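Local coordinates for iron aquisition yersiniabactin synthesis enzyme, YbtT (Escherichia coli, PDB 6BA9), which acts as a low-specificity type II thioesterase, a hydrolase that maintains production of the metallophore yersiniabactin by its NRPS/PKS assembly line, at residues A[125-130]-A[141-146]. The protein carries 1 engineered substitution. Residues are numbered along the deposited sequence; the frame is centred on the assembly and turned at random.
Sequences SERQLS and LIDIGG
Arg127 reaches from the irregular segment 125-130 to the last turn of helix 134-144, where its guanidinium meets Asp143 end-on through two hydrogen bonds of a salt bridge: NH1 lies 2.9 Å and NH2 3.1 Å from the same carboxylate oxygen, OD2. Both bonds are clearly bent, the one from NH2 to an N-H...O angle of 138°. OD2 sits close to the guanidinium plane, yet the two flat groups stand 81° apart. NH1 comes in on the anti side of OD2 and NH2 from well above the carboxylate plane, both from one face. With CG anti to the backbone N (chi1 -170°), the extended start of the Arg127 chain brings CD and NE alongside Ile144, and the bend at chi3 then sets where NE lies, 3.4 Å from Ile144 CG1. Glu200 pairs with NE and Glu140 with NH1, so three carboxylates probably balance the arginine's charge; Asp143 has a second partner, Arg199, on OD1. Beside this polar cluster Leu129 supplies the apolar half: its CD2 lies 3.7 Å from CD2 of Leu141, the side chains crossing at about a right angle. Helices 134-144 and 155-174 lie between strands 112-116 and 190-195, consistent with the helical lid insertion of alpha/beta-hydrolase thioesterases, and Leu129 and Leu141 both touch Phe169 of helix 155-174, which thus packs against the apolar part.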
loop_
_atom_site.group_PDB
_atom_site.type_symbol
_atom_site.label_atom_id
_atom_site.label_comp_id
_atom_site.label_asym_id
_atom_site.label_seq_id
_atom_site.Cartn_x
_atom_site.Cartn_y
_atom_site.Cartn_z
ATOM N N SER A 125 -9.042 -9.671 7.074
ATOM C CA SER A 125 -8.096 -9.402 8.148
ATOM C C SER A 125 -8.569 -10.046 9.445
ATOM O O SER A 125 -9.766 -10.101 9.736
ATOM C CB SER A 125 -7.972 -7.888 8.348
ATOM O OG SER A 125 -7.101 -7.611 9.421
ATOM N N GLU A 126 -7.623 -10.527 10.250
ATOM C CA GLU A 126 -8.034 -11.080 11.530
ATOM C C GLU A 126 -8.550 -9.996 12.475
ATOM O O GLU A 126 -9.473 -10.256 13.250
ATOM C CB GLU A 126 -6.923 -11.947 12.126
ATOM C CG GLU A 126 -6.800 -13.280 11.363
ATOM C CD GLU A 126 -5.704 -14.198 11.879
ATOM O OE1 GLU A 126 -4.599 -14.229 11.277
ATOM O OE2 GLU A 126 -5.960 -14.907 12.879
ATOM N N ARG A 127 -8.040 -8.767 12.363
ATOM C CA ARG A 127 -8.524 -7.632 13.136
ATOM C C ARG A 127 -9.456 -6.804 12.266
ATOM O O ARG A 127 -9.114 -6.481 11.126
ATOM C CB ARG A 127 -7.355 -6.763 13.595
ATOM C CG ARG A 127 -7.743 -5.692 14.611
ATOM C CD ARG A 127 -6.719 -4.601 14.716
ATOM N NE ARG A 127 -5.394 -5.054 15.154
ATOM C CZ ARG A 127 -5.016 -5.155 16.419
ATOM N NH1 ARG A 127 -5.878 -4.907 17.405
ATOM N NH2 ARG A 127 -3.768 -5.521 16.698
ATOM N N GLN A 128 -10.625 -6.475 12.809
ATOM C CA GLN A 128 -11.649 -5.725 12.097
ATOM C C GLN A 128 -12.115 -4.575 12.977
ATOM O O GLN A 128 -12.380 -4.773 14.168
ATOM C CB GLN A 128 -12.827 -6.646 11.791
ATOM C CG GLN A 128 -12.504 -7.769 10.859
ATOM C CD GLN A 128 -12.433 -7.315 9.440
ATOM O OE1 GLN A 128 -13.314 -6.585 8.962
ATOM N NE2 GLN A 128 -11.389 -7.738 8.738
ATOM N N LEU A 129 -12.210 -3.376 12.391
ATOM C CA LEU A 129 -12.535 -2.146 13.106
ATOM C C LEU A 129 -13.876 -1.515 12.751
ATOM O O LEU A 129 -14.429 -0.790 13.576
ATOM C CB LEU A 129 -11.472 -1.077 12.829
ATOM C CG LEU A 129 -10.169 -1.163 13.633
ATOM C CD1 LEU A 129 -9.354 -2.363 13.204
ATOM C CD2 LEU A 129 -9.352 0.094 13.490
ATOM N N SER A 130 -14.382 -1.719 11.527
ATOM C CA SER A 130 -15.436 -0.842 11.010
ATOM C C SER A 130 -16.741 -0.962 11.776
ATOM O O SER A 130 -17.556 -0.035 11.740
ATOM C CB SER A 130 -15.740 -1.166 9.549
ATOM O OG SER A 130 -14.705 -0.760 8.714
ATOM N N LEU A 141 -7.001 0.953 16.917
ATOM C CA LEU A 141 -5.966 1.724 16.232
ATOM C C LEU A 141 -4.715 1.854 17.081
ATOM O O LEU A 141 -3.598 1.728 16.576
ATOM C CB LEU A 141 -6.461 3.121 15.901
ATOM C CG LEU A 141 -7.487 3.361 14.826
ATOM C CD1 LEU A 141 -7.774 4.834 14.836
ATOM C CD2 LEU A 141 -6.913 2.935 13.497
ATOM N N ILE A 142 -4.883 2.158 18.370
ATOM C CA ILE A 142 -3.725 2.297 19.236
ATOM C C ILE A 142 -2.989 0.973 19.323
ATOM O O ILE A 142 -1.752 0.924 19.243
ATOM C CB ILE A 142 -4.163 2.828 20.620
ATOM C CG1 ILE A 142 -4.638 4.270 20.505
ATOM C CG2 ILE A 142 -3.015 2.713 21.616
ATOM C CD1 ILE A 142 -5.414 4.732 21.735
ATOM N N ASP A 143 -3.733 -0.129 19.454
ATOM C CA ASP A 143 -3.116 -1.454 19.496
ATOM C C ASP A 143 -2.313 -1.736 18.232
ATOM O O ASP A 143 -1.208 -2.278 18.306
ATOM C CB ASP A 143 -4.161 -2.549 19.733
ATOM C CG ASP A 143 -3.538 -3.894 20.003
ATOM O OD1 ASP A 143 -2.425 -3.936 20.579
ATOM O OD2 ASP A 143 -4.154 -4.906 19.676
ATOM N N ILE A 144 -2.840 -1.369 17.058
ATOM C CA ILE A 144 -2.084 -1.579 15.820
ATOM C C ILE A 144 -0.717 -0.919 15.918
ATOM O O ILE A 144 0.298 -1.486 15.493
ATOM C CB ILE A 144 -2.890 -1.074 14.606
ATOM C CG1 ILE A 144 -4.112 -1.968 14.362
ATOM C CG2 ILE A 144 -2.023 -1.078 13.358
ATOM C CD1 ILE A 144 -5.137 -1.347 13.406
ATOM N N GLY A 145 -0.673 0.297 16.445
ATOM C CA GLY A 145 0.595 0.936 16.774
ATOM C C GLY A 145 0.868 2.268 16.115
ATOM O O GLY A 145 1.931 2.849 16.376
ATOM N N GLY A 146 -0.017 2.805 15.297
ATOM C CA GLY A 146 0.260 4.077 14.658
ATOM C C GLY A 146 -0.643 5.210 15.108
ATOM O O GLY A 146 -0.912 6.121 14.322
#